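Local coordinates for hypothetical protein PH0495 (Pyrococcus horikoshii, PDB 1X3L), which catalyses the magnesium-dependent transfer of phosphate from ATP, or from several other donors, to D-glycerate, giving 2-phosphoglycerate, at residues K19-Y24 against T423-I428; V363-D368 against I428-V433. One frame throughout, in Å; residues are numbered along the deposited sequence.

Contact 1. Residues K19-Y24 against T423-I428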
loop_
_atom_site.group_PDB
_atom_site.type_symbol
_atom_site.label_atom_id
_atom_site.label_comp_id
_atom_site.label_asym_id
_atom_site.label_seq_id
_atom_site.Cartn_x
_atom_site.Cartn_y
_atom_site.Cartn_z
ATOM N N LYS A 19 9.974 7.480 -5.684
ATOM C CA LYS A 19 10.867 7.849 -4.583
ATOM C C LYS A 19 10.082 8.172 -3.311
ATOM O O LYS A 19 10.485 7.798 -2.212
ATOM C CB LYS A 19 11.724 9.060 -4.961
ATOM C CG LYS A 19 12.710 8.814 -6.095
ATOM C CD LYS A 19 13.450 10.099 -6.454
ATOM C CE LYS A 19 14.306 9.919 -7.696
ATOM N NZ LYS A 19 14.962 11.201 -8.111
ATOM N N ALA A 20 8.961 8.867 -3.463
ATOM C CA ALA A 20 8.134 9.234 -2.314
ATOM C C ALA A 20 7.497 7.999 -1.673
ATOM O O ALA A 20 7.010 8.059 -0.542
ATOM C CB ALA A 20 7.051 10.218 -2.745
ATOM N N ALA A 21 7.495 6.884 -2.404
ATOM C CA ALA A 21 6.917 5.644 -1.895
ATOM C C ALA A 21 7.984 4.654 -1.429
ATOM O O ALA A 21 7.658 3.584 -0.915
ATOM C CB ALA A 21 6.035 4.996 -2.960
ATOM N N ASP A 22 9.254 5.004 -1.610
ATOM C CA ASP A 22 10.343 4.134 -1.178
ATOM C C ASP A 22 10.302 4.029 0.343
ATOM O O ASP A 22 10.350 5.046 1.041
ATOM C CB ASP A 22 11.695 4.704 -1.614
ATOM C CG ASP A 22 12.855 3.849 -1.148
ATOM O OD1 ASP A 22 12.929 2.681 -1.571
ATOM O OD2 ASP A 22 13.687 4.335 -0.351
ATOM N N PRO A 23 10.220 2.799 0.880
ATOM C CA PRO A 23 10.165 2.612 2.335
ATOM C C PRO A 23 11.271 3.339 3.097
ATOM O O PRO A 23 10.999 4.050 4.064
ATOM C CB PRO A 23 10.234 1.098 2.492
ATOM C CG PRO A 23 9.545 0.607 1.245
ATOM C CD PRO A 23 10.151 1.501 0.184
ATOM N N TYR A 24 12.513 3.165 2.659
ATOM C CA TYR A 24 13.641 3.819 3.308
ATOM C C TYR A 24 13.504 5.348 3.244
ATOM O O TYR A 24 13.544 6.025 4.273
ATOM C CB TYR A 24 14.954 3.382 2.648
ATOM C CG TYR A 24 16.183 3.972 3.293
ATOM C CD1 TYR A 24 16.704 3.437 4.472
ATOM C CD2 TYR A 24 16.808 5.091 2.743
ATOM C CE1 TYR A 24 17.815 4.002 5.091
ATOM C CE2 TYR A 24 17.917 5.665 3.353
ATOM C CZ TYR A 24 18.414 5.115 4.527
ATOM O OH TYR A 24 19.500 5.691 5.138
ATOM N N THR A 423 8.533 -1.224 -3.501
ATOM C CA THR A 423 7.385 -0.686 -2.777
ATOM C C THR A 423 6.062 -0.958 -3.486
ATOM O O THR A 423 6.024 -1.634 -4.520
ATOM C CB THR A 423 7.532 0.834 -2.557
ATOM O OG1 THR A 423 6.442 1.305 -1.753
ATOM C CG2 THR A 423 7.551 1.574 -3.894
ATOM N N ASN A 424 4.977 -0.439 -2.919
ATOM C CA ASN A 424 3.657 -0.618 -3.503
ATOM C C ASN A 424 2.597 0.277 -2.880
ATOM O O ASN A 424 2.143 0.043 -1.758
ATOM C CB ASN A 424 3.214 -2.085 -3.391
ATOM C CG ASN A 424 1.803 -2.315 -3.916
ATOM O OD1 ASN A 424 1.299 -1.552 -4.739
ATOM N ND2 ASN A 424 1.165 -3.382 -3.448
ATOM N N VAL A 425 2.217 1.320 -3.613
ATOM C CA VAL A 425 1.174 2.226 -3.158
ATOM C C VAL A 425 0.157 2.333 -4.287
ATOM O O VAL A 425 -0.489 3.360 -4.474
ATOM C CB VAL A 425 1.729 3.625 -2.791
ATOM C CG1 VAL A 425 2.647 3.503 -1.575
ATOM C CG2 VAL A 425 2.471 4.230 -3.964
ATOM N N ASN A 426 0.039 1.239 -5.035
ATOM C CA ASN A 426 -0.883 1.062 -6.162
ATOM C C ASN A 426 -0.523 1.937 -7.379
ATOM O O ASN A 426 0.629 2.277 -7.614
ATOM C CB ASN A 426 -2.295 1.397 -5.681
ATOM C CG ASN A 426 -2.781 0.308 -4.760
ATOM O OD1 ASN A 426 -2.611 -0.881 -5.015
ATOM N ND2 ASN A 426 -3.407 0.739 -3.652
ATOM N N SER A 427 -1.516 2.286 -8.192
ATOM C CA SER A 427 -1.237 2.986 -9.444
ATOM C C SER A 427 -1.544 4.466 -9.548
ATOM O O SER A 427 -2.383 5.003 -8.825
ATOM C CB SER A 427 -1.945 2.263 -10.590
ATOM O OG SER A 427 -1.516 0.917 -10.677
ATOM N N ILE A 428 -0.861 5.111 -10.492
ATOM C CA ILE A 428 -1.038 6.530 -10.744
ATOM C C ILE A 428 -1.028 6.823 -12.234
ATOM O O ILE A 428 -0.251 6.228 -12.992
ATOM C CB ILE A 428 0.086 7.367 -10.107
ATOM C CG1 ILE A 428 0.133 7.123 -8.601
ATOM C CG2 ILE A 428 -0.128 8.849 -10.426
ATOM C CD1 ILE A 428 1.335 7.756 -7.907
#
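Thr423 gives its hydroxyl to the backbone of Ala21: OG1 donates to Ala21 O over 2.7 Å, a short bond. The donor stands above the carbonyl plane, 40° out of it, with a C=O...donor angle of 136°. With OG1 swung opposite the backbone N (chi1 -175°), the hydroxyl meets the carbonyl while methyl CG2 is left on the side of Ala21, 3.9 Å from its CB. That same Ala21 CB sits 3.8 Å from CG2 of Val425, and CG1 of Val425 lies only slightly farther off, so the small methyl rests against both branches of the valine. From a different direction, CD of the Pro23 ring comes within 3.8 Å of Thr423 CB, the two side chains meeting at a slant.

The accepting carbonyl belongs to the short break between helix 6-20 and helix 23-30. Asp22 is the N-cap of the second helix, its OD2 taking the backbone N of Arg25, and Pro23 occupies the first turn. The break turns the chain from the half of the protein that holds the mixed sheet to the half built on the parallel sheet. Pro23 packs on Ala59 and Met63, and its side chain is about 8 Å from that of Lys58, a substrate-binding residue by similarity.

On the other segment, an Asx turn shapes the chain just before strand 427-435: Asn424 OD1 accepts from Asn426 N at 3.1 Å. Thr367 OG1 bonds to both Val425 N and Asn426 O, and Asn268 ND2 reaches Val425 O.

Contact 2. Residues V363-D368 against I428-V433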
loop_
_atom_site.group_PDB
_atom_site.type_symbol
_atom_site.label_atom_id
_atom_site.label_comp_id
_atom_site.label_asym_id
_atom_site.label_seq_id
_atom_site.Cartn_x
_atom_site.Cartn_y
_atom_site.Cartn_z
ATOM N N VAL A 363 0.845 8.933 -18.812
ATOM C CA VAL A 363 1.638 7.801 -18.370
ATOM C C VAL A 363 0.892 7.189 -17.188
ATOM O O VAL A 363 0.585 7.877 -16.213
ATOM C CB VAL A 363 3.087 8.224 -17.977
ATOM C CG1 VAL A 363 3.068 9.304 -16.918
ATOM C CG2 VAL A 363 3.861 7.008 -17.486
ATOM N N ALA A 364 0.559 5.907 -17.304
ATOM C CA ALA A 364 -0.159 5.190 -16.247
ATOM C C ALA A 364 0.758 4.059 -15.797
ATOM O O ALA A 364 1.233 3.284 -16.620
ATOM C CB ALA A 364 -1.468 4.623 -16.792
ATOM N N PHE A 365 1.003 3.959 -14.496
ATOM C CA PHE A 365 1.900 2.928 -14.002
ATOM C C PHE A 365 1.552 2.431 -12.610
ATOM O O PHE A 365 0.964 3.150 -11.810
ATOM C CB PHE A 365 3.336 3.468 -14.000
ATOM C CG PHE A 365 3.539 4.642 -13.080
ATOM C CD1 PHE A 365 4.165 4.478 -11.845
ATOM C CD2 PHE A 365 3.091 5.909 -13.437
ATOM C CE1 PHE A 365 4.340 5.563 -10.980
ATOM C CE2 PHE A 365 3.260 6.998 -12.580
ATOM C CZ PHE A 365 3.885 6.822 -11.351
ATOM N N ASP A 366 1.932 1.189 -12.334
ATOM C CA ASP A 366 1.701 0.576 -11.034
ATOM C C ASP A 366 3.013 0.750 -10.264
ATOM O O ASP A 366 4.074 0.340 -10.746
ATOM C CB ASP A 366 1.397 -0.913 -11.204
ATOM C CG ASP A 366 0.679 -1.502 -10.007
ATOM O OD1 ASP A 366 1.117 -1.259 -8.862
ATOM O OD2 ASP A 366 -0.323 -2.220 -10.217
ATOM N N THR A 367 2.949 1.354 -9.081
ATOM C CA THR A 367 4.156 1.582 -8.299
ATOM C C THR A 367 4.848 0.315 -7.807
ATOM O O THR A 367 5.964 0.392 -7.297
ATOM C CB THR A 367 3.889 2.499 -7.080
ATOM O OG1 THR A 367 2.871 1.918 -6.256
ATOM C CG2 THR A 367 3.442 3.891 -7.550
ATOM N N ASP A 368 4.212 -0.849 -7.946
ATOM C CA ASP A 368 4.883 -2.065 -7.495
ATOM C C ASP A 368 5.782 -2.640 -8.581
ATOM O O ASP A 368 6.415 -3.673 -8.384
ATOM C CB ASP A 368 3.891 -3.131 -6.991
ATOM C CG ASP A 368 3.034 -3.725 -8.089
ATOM O OD1 ASP A 368 3.404 -3.644 -9.279
ATOM O OD2 ASP A 368 1.980 -4.302 -7.750
ATOM N N ILE A 428 -0.861 5.111 -10.492
ATOM C CA ILE A 428 -1.038 6.530 -10.744
ATOM C C ILE A 428 -1.028 6.823 -12.234
ATOM O O ILE A 428 -0.251 6.228 -12.992
ATOM C CB ILE A 428 0.086 7.367 -10.107
ATOM C CG1 ILE A 428 0.133 7.123 -8.601
ATOM C CG2 ILE A 428 -0.128 8.849 -10.426
ATOM C CD1 ILE A 428 1.335 7.756 -7.907
ATOM N N VAL A 429 -1.905 7.732 -12.645
ATOM C CA VAL A 429 -1.980 8.155 -14.027
ATOM C C VAL A 429 -1.613 9.629 -14.036
ATOM O O VAL A 429 -2.203 10.426 -13.307
ATOM C CB VAL A 429 -3.402 8.030 -14.615
ATOM C CG1 VAL A 429 -3.380 8.453 -16.075
ATOM C CG2 VAL A 429 -3.915 6.593 -14.488
ATOM N N ILE A 430 -0.628 9.995 -14.840
ATOM C CA ILE A 430 -0.240 11.392 -14.922
ATOM C C ILE A 430 -0.600 11.888 -16.317
ATOM O O ILE A 430 -0.178 11.296 -17.310
ATOM C CB ILE A 430 1.274 11.573 -14.707
ATOM C CG1 ILE A 430 1.688 11.002 -13.346
ATOM C CG2 ILE A 430 1.634 13.053 -14.786
ATOM C CD1 ILE A 430 3.206 11.088 -13.076
ATOM N N ALA A 431 -1.399 12.950 -16.395
ATOM C CA ALA A 431 -1.778 13.512 -17.688
ATOM C C ALA A 431 -1.165 14.904 -17.814
ATOM O O ALA A 431 -1.379 15.773 -16.967
ATOM C CB ALA A 431 -3.304 13.587 -17.814
ATOM N N ILE A 432 -0.395 15.117 -18.874
ATOM C CA ILE A 432 0.254 16.402 -19.073
ATOM C C ILE A 432 -0.212 17.084 -20.348
ATOM O O ILE A 432 -0.263 16.463 -21.406
ATOM C CB ILE A 432 1.792 16.240 -19.162
ATOM C CG1 ILE A 432 2.316 15.508 -17.925
ATOM C CG2 ILE A 432 2.450 17.607 -19.307
ATOM C CD1 ILE A 432 3.770 15.089 -18.037
ATOM N N VAL A 433 -0.576 18.357 -20.238
ATOM C CA VAL A 433 -0.972 19.135 -21.410
ATOM C C VAL A 433 -0.083 20.375 -21.372
ATOM O O VAL A 433 -0.150 21.171 -20.438
ATOM C CB VAL A 433 -2.450 19.557 -21.372
ATOM C CG1 VAL A 433 -2.812 20.271 -22.670
ATOM C CG2 VAL A 433 -3.342 18.337 -21.181
#
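Phe365 carries its ring between the backbone N and the carbonyl carbon (chi1 63°), which folds the ring back over the neighbouring strand, where CZ lies 4.0 Å from Ile428 CB. In Ile430, CG1 points opposite the carbonyl carbon (chi1 -58°) and the chain then runs extended, sending CD1 to the edge of the Phe365 ring, near its plane and 4.1 Å from CE2. Val363 places CG1 beside Ile430, 3.6 Å from CB, the two side chains lying alongside each other and pointing the same way.

Beneath these groups the backbones form an antiparallel ladder. Val363 pairs with Ile430 through Val363 N to Ile430 O and the shorter return bond from Ile430 N to Val363 O, 2.8 Å. Phe365 and Ile428 make the second hydrogen-bonded pair, also with two bonds, both fairly straight. Between them Ala364 and Val429 form a non-hydrogen-bonded pair with CA atoms 4.1 Å apart; their side chains emerge on the reverse face, where Ala364 CB touches Val429 CG2 at 3.9 Å. CA-H...O contacts supplement the ladder, with Ala364 CA 3.4 Å from Ile428 O.

Both faces are buried under helices. Val14 of helix 6-20 covers Val363 and Phe365, while Ile275 of helix 268-281 lies on Ile428 and Ile430; Ile347 of helix 343-351 packs against Ala364 and Val429 on the opposite face. The axes of 363-366 and 428-433 run at 165° to one another, close to antiparallel. They belong to strands 359-366 and 427-435, the two central strands of a mixed six-stranded sheet with helices on both faces, a three-layer alpha/beta/alpha sandwich in the part of the chain that includes the MOFRL family sequence.

Starting at the N terminus, helix 6-20 lies on the mixed sheet before the chain turns at 19-24 toward the parallel sheet. Almost 400 residues later, contact 1 closes that long loop as 423-428 returns beside the turn. Contact 2 closes a much shorter one, about 60 residues, joining 363-368 to 428-433. The segments follow one another as 19-24, 363-368, 423-428, 428-433, so the two loops cross, and the segments of strand 427-435 share Ile428. The centres of the two contacts lie about 13 Å apart, and they touch where 363-368 meets 423-428. Together they tie the crossing between the two halves of the molecule to the middle of the mixed sheet.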